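Local coordinates for protein lectin (Pleurotus ostreatus, PDB 6T0Q) that binds galactose-type sugars, including N-acetyl-D-galactosamine, probably with the help of bound calcium ions, at residues A[212-223]-A[271-282]. Sequence-based numbering, arbitrary orientation.
Sequences PVGSRAFRKTVN and TFNTFAINATNG. With CA (calcium ion), chain G; NAG (2-acetamido-2-deoxy-beta-D-glucopyranose), chain B.
Ser215 OG and Thr280 OG1 share a 2.6 Å hydrogen bond, either hydroxyl a possible donor, beside Asn278, whose ND2 carries an N-linked NAG. Next to them Asn281 ties the strand pair to the calcium site: its OD1 binds the calcium ion at 2.6 Å, while its ND2 donates to Pro212 O at 3.1 Å from above the carbonyl plane. CG anti to the backbone N (chi1 -179°) sets the amide between Pro212 O and the metal; Asp239, Asp240, Gly283 and Pro285 complete the site. Strands 214-222 and 273-281 run antiparallel, laced by paired backbone bonds from Gly214–Asn281 to Val222–Asn273. On the Ser215 face, Thr274 CG2 lies over the Arg219 guanidinium, which Glu327 and the carbonyls of Phe320, Pro322 and Pro323 hold, and Thr221 OG1 bonds Thr274 OG1 at 2.9 Å. At the far end Thr221 CG2 makes a CH-pi contact over the Phe272 ring, 3.8 Å from its centroid. There Asn223 ND2 donates to Thr271 O at 2.7 Å, and Asn223 and Phe272 meet their counterparts in the second subunit. On the other face Phe218, Val222 and Phe275 pack against strand 287-296, and within their own sheet the pair lies between strands 311-313 and 241-246.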
ATOM      1  N   PRO A 212     -31.015  10.012 -10.892  1.00 30.57           N
ATOM      2  CA  PRO A 212     -31.889   8.879 -11.219  1.00 35.05           C
ATOM      3  C   PRO A 212     -32.073   7.953 -10.025  1.00 34.51           C
ATOM      4  O   PRO A 212     -31.262   7.919  -9.096  1.00 29.79           O
ATOM      5  CB  PRO A 212     -31.142   8.167 -12.357  1.00 36.33           C
ATOM      6  CG  PRO A 212     -30.231   9.198 -12.925  1.00 39.44           C
ATOM      7  CD  PRO A 212     -29.835  10.069 -11.771  1.00 35.78           C
ATOM      8  N   VAL A 213     -33.171   7.194 -10.059  1.00 29.37           N
ATOM      9  CA  VAL A 213     -33.381   6.126  -9.089  1.00 33.95           C
ATOM     10  C   VAL A 213     -32.337   5.043  -9.317  1.00 33.49           C
ATOM     11  O   VAL A 213     -32.040   4.681 -10.461  1.00 32.81           O
ATOM     12  CB  VAL A 213     -34.804   5.553  -9.221  1.00 37.00           C
ATOM     13  CG1 VAL A 213     -34.994   4.349  -8.287  1.00 33.72           C
ATOM     14  CG2 VAL A 213     -35.848   6.638  -8.957  1.00 35.42           C
ATOM     15  N   GLY A 214     -31.764   4.521  -8.233  1.00 26.61           N
ATOM     16  CA  GLY A 214     -30.842   3.404  -8.370  1.00 24.10           C
ATOM     17  C   GLY A 214     -29.692   3.450  -7.384  1.00 30.08           C
ATOM     18  O   GLY A 214     -29.587   4.382  -6.576  1.00 27.12           O
ATOM     19  N   SER A 215     -28.816   2.447  -7.458  1.00 23.50           N
ATOM     20  CA  SER A 215     -27.692   2.298  -6.544  1.00 26.47           C
ATOM     21  C   SER A 215     -26.387   2.689  -7.229  1.00 32.35           C
ATOM     22  O   SER A 215     -26.200   2.458  -8.427  1.00 28.03           O
ATOM     23  CB  SER A 215     -27.598   0.861  -6.028  1.00 26.83           C
ATOM     24  OG  SER A 215     -28.727   0.542  -5.233  1.00 29.12           O
ATOM     25  N   ARG A 216     -25.486   3.286  -6.449  1.00 25.36           N
ATOM     26  CA  ARG A 216     -24.203   3.776  -6.931  1.00 24.08           C
ATOM     27  C   ARG A 216     -23.126   3.365  -5.941  1.00 26.11           C
ATOM     28  O   ARG A 216     -23.368   3.334  -4.733  1.00 25.73           O
ATOM     29  CB  ARG A 216     -24.198   5.309  -7.070  1.00 19.38           C
ATOM     30  CG  ARG A 216     -25.349   5.881  -7.905  1.00 27.63           C
ATOM     31  CD  ARG A 216     -25.228   5.424  -9.354  1.00 29.57           C
ATOM     32  NE  ARG A 216     -26.263   6.002 -10.207  1.00 31.54           N
ATOM     33  CZ  ARG A 216     -27.296   5.325 -10.703  1.00 38.46           C
ATOM     34  NH1 ARG A 216     -27.439   4.032 -10.442  1.00 36.08           N
ATOM     35  NH2 ARG A 216     -28.177   5.944 -11.477  1.00 40.91           N
ATOM     36  N   ALA A 217     -21.927   3.076  -6.442  1.00 24.57           N
ATOM     37  CA  ALA A 217     -20.833   2.671  -5.569  1.00 25.28           C
ATOM     38  C   ALA A 217     -19.755   3.745  -5.511  1.00 28.52           C
ATOM     39  O   ALA A 217     -19.558   4.508  -6.464  1.00 27.01           O
ATOM     40  CB  ALA A 217     -20.212   1.345  -6.021  1.00 24.00           C
ATOM     41  N   PHE A 218     -19.060   3.788  -4.369  1.00 23.38           N
ATOM     42  CA  PHE A 218     -18.024   4.772  -4.075  1.00 22.39           C
ATOM     43  C   PHE A 218     -16.884   4.080  -3.342  1.00 25.80           C
ATOM     44  O   PHE A 218     -17.125   3.219  -2.494  1.00 26.27           O
ATOM     45  CB  PHE A 218     -18.577   5.919  -3.215  1.00 21.94           C
ATOM     46  CG  PHE A 218     -19.780   6.593  -3.822  1.00 20.66           C
ATOM     47  CD1 PHE A 218     -21.055   6.101  -3.595  1.00 21.86           C
ATOM     48  CD2 PHE A 218     -19.627   7.700  -4.644  1.00 19.60           C
ATOM     49  CE1 PHE A 218     -22.166   6.708  -4.166  1.00 22.88           C
ATOM     50  CE2 PHE A 218     -20.729   8.310  -5.228  1.00 24.43           C
ATOM     51  CZ  PHE A 218     -22.004   7.817  -4.982  1.00 26.18           C
ATOM     52  N   ARG A 219     -15.645   4.462  -3.667  1.00 21.57           N
ATOM     53  CA  ARG A 219     -14.463   3.820  -3.105  1.00 21.23           C
ATOM     54  C   ARG A 219     -13.416   4.854  -2.727  1.00 23.89           C
ATOM     55  O   ARG A 219     -13.190   5.820  -3.462  1.00 24.39           O
ATOM     56  CB  ARG A 219     -13.829   2.825  -4.092  1.00 21.71           C
ATOM     57  CG  ARG A 219     -14.619   1.551  -4.316  1.00 24.78           C
ATOM     58  CD  ARG A 219     -14.002   0.728  -5.451  1.00 27.82           C
ATOM     59  NE  ARG A 219     -12.606   0.372  -5.188  1.00 25.79           N
ATOM     60  CZ  ARG A 219     -12.219  -0.714  -4.525  1.00 27.70           C
ATOM     61  NH1 ARG A 219     -13.124  -1.565  -4.043  1.00 22.91           N
ATOM     62  NH2 ARG A 219     -10.924  -0.950  -4.346  1.00 32.78           N
ATOM     63  N   LYS A 220     -12.759   4.625  -1.595  1.00 24.03           N
ATOM     64  CA  LYS A 220     -11.618   5.430  -1.173  1.00 27.95           C
ATOM     65  C   LYS A 220     -10.607   4.521  -0.489  1.00 27.21           C
ATOM     66  O   LYS A 220     -10.964   3.764   0.419  1.00 22.87           O
ATOM     67  CB  LYS A 220     -12.045   6.560  -0.229  1.00 25.74           C
ATOM     68  CG  LYS A 220     -10.889   7.386   0.341  1.00 27.46           C
ATOM     69  CD  LYS A 220     -10.275   8.318  -0.706  1.00 29.14           C
ATOM     70  CE  LYS A 220      -9.153   9.140  -0.078  1.00 30.85           C
ATOM     71  NZ  LYS A 220      -8.493  10.015  -1.070  1.00 27.54           N
ATOM     72  N   THR A 221      -9.354   4.592  -0.928  1.00 23.79           N
ATOM     73  CA  THR A 221      -8.273   3.808  -0.347  1.00 24.89           C
ATOM     74  C   THR A 221      -7.300   4.719   0.386  1.00 25.28           C
ATOM     75  O   THR A 221      -6.946   5.789  -0.110  1.00 23.29           O
ATOM     76  CB  THR A 221      -7.527   3.027  -1.433  1.00 31.30           C
ATOM     77  OG1 THR A 221      -8.430   2.099  -2.035  1.00 29.01           O
ATOM     78  CG2 THR A 221      -6.333   2.262  -0.844  1.00 28.11           C
ATOM     79  N   VAL A 222      -6.870   4.299   1.569  1.00 23.63           N
ATOM     80  CA  VAL A 222      -5.782   4.958   2.281  1.00 22.07           C
ATOM     81  C   VAL A 222      -4.633   3.962   2.370  1.00 21.64           C
ATOM     82  O   VAL A 222      -4.825   2.825   2.815  1.00 24.15           O
ATOM     83  CB  VAL A 222      -6.219   5.449   3.676  1.00 23.19           C
ATOM     84  CG1 VAL A 222      -5.057   6.147   4.385  1.00 22.34           C
ATOM     85  CG2 VAL A 222      -7.418   6.410   3.541  1.00 21.80           C
ATOM     86  N   ASN A 223      -3.445   4.382   1.934  1.00 21.13           N
ATOM     87  CA  ASN A 223      -2.316   3.445   1.882  1.00 23.63           C
ATOM     88  C   ASN A 223      -1.045   4.244   2.176  1.00 26.65           C
ATOM     89  O   ASN A 223      -0.332   4.685   1.277  1.00 30.81           O
ATOM     90  CB  ASN A 223      -2.259   2.728   0.529  1.00 19.86           C
ATOM     91  CG  ASN A 223      -1.012   1.870   0.347  1.00 24.46           C
ATOM     92  OD1 ASN A 223      -0.480   1.781  -0.762  1.00 26.71           O
ATOM     93  ND2 ASN A 223      -0.550   1.226   1.419  1.00 21.88           N
ATOM     94  N   THR A 271      -1.307  -1.169   6.672  1.00 26.41           N
ATOM     95  CA  THR A 271      -0.831  -0.246   5.643  1.00 27.03           C
ATOM     96  C   THR A 271      -1.825   0.077   4.531  1.00 25.52           C
ATOM     97  O   THR A 271      -1.645   1.106   3.870  1.00 24.24           O
ATOM     98  CB  THR A 271       0.459  -0.775   4.993  1.00 31.84           C
ATOM     99  OG1 THR A 271       0.224  -2.072   4.425  1.00 28.26           O
ATOM    100  CG2 THR A 271       1.584  -0.850   6.019  1.00 33.56           C
ATOM    101  N   PHE A 272      -2.858  -0.732   4.300  1.00 23.61           N
ATOM    102  CA  PHE A 272      -3.710  -0.553   3.127  1.00 20.61           C
ATOM    103  C   PHE A 272      -5.151  -0.830   3.524  1.00 23.07           C
ATOM    104  O   PHE A 272      -5.475  -1.957   3.909  1.00 24.09           O
ATOM    105  CB  PHE A 272      -3.254  -1.495   1.991  1.00 19.68           C
ATOM    106  CG  PHE A 272      -3.933  -1.263   0.654  1.00 23.92           C
ATOM    107  CD1 PHE A 272      -5.238  -1.684   0.427  1.00 25.95           C
ATOM    108  CD2 PHE A 272      -3.236  -0.676  -0.398  1.00 21.92           C
ATOM    109  CE1 PHE A 272      -5.851  -1.486  -0.818  1.00 25.06           C
ATOM    110  CE2 PHE A 272      -3.832  -0.484  -1.640  1.00 23.78           C
ATOM    111  CZ  PHE A 272      -5.144  -0.889  -1.851  1.00 28.20           C
ATOM    112  N   ASN A 273      -6.020   0.180   3.410  1.00 19.39           N
ATOM    113  CA  ASN A 273      -7.427   0.033   3.773  1.00 26.07           C
ATOM    114  C   ASN A 273      -8.317   0.719   2.753  1.00 25.51           C
ATOM    115  O   ASN A 273      -8.084   1.881   2.406  1.00 28.11           O
ATOM    116  CB  ASN A 273      -7.693   0.608   5.171  1.00 22.85           C
ATOM    117  CG  ASN A 273      -6.992  -0.183   6.246  1.00 23.48           C
ATOM    118  OD1 ASN A 273      -7.472  -1.236   6.660  1.00 22.98           O
ATOM    119  ND2 ASN A 273      -5.837   0.299   6.681  1.00 23.49           N
ATOM    120  N   THR A 274      -9.354   0.008   2.306  1.00 22.77           N
ATOM    121  CA  THR A 274     -10.280   0.495   1.290  1.00 23.12           C
ATOM    122  C   THR A 274     -11.680   0.609   1.879  1.00 26.82           C
ATOM    123  O   THR A 274     -12.238  -0.384   2.362  1.00 30.01           O
ATOM    124  CB  THR A 274     -10.310  -0.432   0.070  1.00 30.24           C
ATOM    125  OG1 THR A 274      -9.067  -0.339  -0.638  1.00 33.84           O
ATOM    126  CG2 THR A 274     -11.450  -0.020  -0.869  1.00 31.79           C
ATOM    127  N   PHE A 275     -12.247   1.807   1.822  1.00 21.47           N
ATOM    128  CA  PHE A 275     -13.608   2.060   2.261  1.00 20.38           C
ATOM    129  C   PHE A 275     -14.501   2.065   1.030  1.00 28.99           C
ATOM    130  O   PHE A 275     -14.189   2.734   0.042  1.00 26.63           O
ATOM    131  CB  PHE A 275     -13.683   3.395   3.011  1.00 19.43           C
ATOM    132  CG  PHE A 275     -12.742   3.461   4.198  1.00 23.00           C
ATOM    133  CD1 PHE A 275     -11.413   3.813   4.030  1.00 22.30           C
ATOM    134  CD2 PHE A 275     -13.184   3.141   5.470  1.00 25.69           C
ATOM    135  CE1 PHE A 275     -10.535   3.853   5.119  1.00 23.30           C
ATOM    136  CE2 PHE A 275     -12.316   3.178   6.565  1.00 27.91           C
ATOM    137  CZ  PHE A 275     -10.998   3.535   6.388  1.00 26.53           C
ATOM    138  N   ALA A 276     -15.594   1.306   1.075  1.00 22.40           N
ATOM    139  CA  ALA A 276     -16.481   1.215  -0.077  1.00 23.50           C
ATOM    140  C   ALA A 276     -17.924   1.393   0.358  1.00 24.46           C
ATOM    141  O   ALA A 276     -18.332   0.899   1.413  1.00 23.76           O
ATOM    142  CB  ALA A 276     -16.315  -0.119  -0.816  1.00 24.46           C
ATOM    143  N   ILE A 277     -18.693   2.112  -0.458  1.00 22.07           N
ATOM    144  CA  ILE A 277     -20.067   2.460  -0.130  1.00 25.00           C
ATOM    145  C   ILE A 277     -20.954   2.084  -1.307  1.00 24.19           C
ATOM    146  O   ILE A 277     -20.654   2.433  -2.452  1.00 23.27           O
ATOM    147  CB  ILE A 277     -20.221   3.963   0.177  1.00 23.16           C
ATOM    148  CG1 ILE A 277     -19.288   4.415   1.305  1.00 21.44           C
ATOM    149  CG2 ILE A 277     -21.667   4.283   0.528  1.00 25.66           C
ATOM    150  CD1 ILE A 277     -19.267   5.955   1.458  1.00 21.95           C
ATOM    151  N   ASN A 278     -22.035   1.376  -1.029  1.00 20.94           N
ATOM    152  CA  ASN A 278     -23.142   1.243  -1.968  1.00 22.34           C
ATOM    153  C   ASN A 278     -24.272   2.126  -1.440  1.00 22.87           C
ATOM    154  O   ASN A 278     -24.888   1.810  -0.420  1.00 23.93           O
ATOM    155  CB  ASN A 278     -23.556  -0.223  -2.110  1.00 26.08           C
ATOM    156  CG  ASN A 278     -24.904  -0.401  -2.811  1.00 29.86           C
ATOM    157  OD1 ASN A 278     -25.449   0.526  -3.396  1.00 28.01           O
ATOM    158  ND2 ASN A 278     -25.437  -1.615  -2.755  1.00 32.06           N
ATOM    159  N   ALA A 279     -24.531   3.239  -2.117  1.00 23.83           N
ATOM    160  CA  ALA A 279     -25.579   4.165  -1.707  1.00 25.99           C
ATOM    161  C   ALA A 279     -26.691   4.142  -2.743  1.00 25.74           C
ATOM    162  O   ALA A 279     -26.424   4.037  -3.943  1.00 26.18           O
ATOM    163  CB  ALA A 279     -25.034   5.587  -1.534  1.00 21.85           C
ATOM    164  N   THR A 280     -27.936   4.234  -2.282  1.00 25.89           N
ATOM    165  CA  THR A 280     -29.097   4.053  -3.145  1.00 23.89           C
ATOM    166  C   THR A 280     -30.023   5.254  -3.067  1.00 24.49           C
ATOM    167  O   THR A 280     -30.310   5.765  -1.978  1.00 24.86           O
ATOM    168  CB  THR A 280     -29.867   2.782  -2.769  1.00 27.54           C
ATOM    169  OG1 THR A 280     -29.004   1.648  -2.920  1.00 29.04           O
ATOM    170  CG2 THR A 280     -31.108   2.602  -3.664  1.00 26.56           C
ATOM    171  N   ASN A 281     -30.481   5.705  -4.229  1.00 24.44           N
ATOM    172  CA  ASN A 281     -31.447   6.785  -4.327  1.00 25.37           C
ATOM    173  C   ASN A 281     -32.813   6.204  -4.666  1.00 31.17           C
ATOM    174  O   ASN A 281     -32.972   5.548  -5.701  1.00 30.39           O
ATOM    175  CB  ASN A 281     -31.047   7.802  -5.391  1.00 22.76           C
ATOM    176  CG  ASN A 281     -32.040   8.950  -5.483  1.00 25.83           C
ATOM    177  OD1 ASN A 281     -32.694   9.293  -4.494  1.00 27.65           O
ATOM    178  ND2 ASN A 281     -32.166   9.540  -6.669  1.00 27.74           N
ATOM    179  N   GLY A 282     -33.794   6.457  -3.801  1.00 29.97           N
ATOM    180  CA  GLY A 282     -35.163   6.089  -4.097  1.00 31.05           C
ATOM    181  C   GLY A 282     -35.889   7.048  -5.013  1.00 36.72           C
ATOM    182  O   GLY A 282     -37.015   6.754  -5.425  1.00 35.07           O
TER
HETATM  183 CA    CA G 404     -33.555  10.630  -2.467  1.00 31.38          CA
HETATM  184  C1  NAG B   1     -26.720  -1.902  -3.331  1.00 38.73           C
HETATM  185  C2  NAG B   1     -26.823  -3.323  -3.860  1.00 44.83           C
HETATM  186  C3  NAG B   1     -28.246  -3.605  -4.302  1.00 53.29           C
HETATM  187  C4  NAG B   1     -29.199  -3.416  -3.132  1.00 52.15           C
HETATM  188  C5  NAG B   1     -29.031  -2.040  -2.480  1.00 45.13           C
HETATM  189  C6  NAG B   1     -29.693  -1.982  -1.120  1.00 41.55           C
HETATM  190  C7  NAG B   1     -24.882  -4.444  -4.842  1.00 46.15           C
HETATM  191  C8  NAG B   1     -24.013  -4.597  -6.054  1.00 43.54           C
HETATM  192  N2  NAG B   1     -25.888  -3.571  -4.946  1.00 39.74           N
HETATM  193  O3  NAG B   1     -28.323  -4.944  -4.778  1.00 56.53           O
HETATM  194  O4  NAG B   1     -30.376  -3.595  -3.819  1.00 60.33           O
HETATM  195  O5  NAG B   1     -27.647  -1.723  -2.246  1.00 39.38           O
HETATM  196  O6  NAG B   1     -30.720  -1.004  -1.080  1.00 55.49           O
HETATM  197  O7  NAG B   1     -24.678  -5.081  -3.809  1.00 46.86           O
HETATM  198  O   HOH W   1      -4.818   2.751   5.569  1.00 27.47           O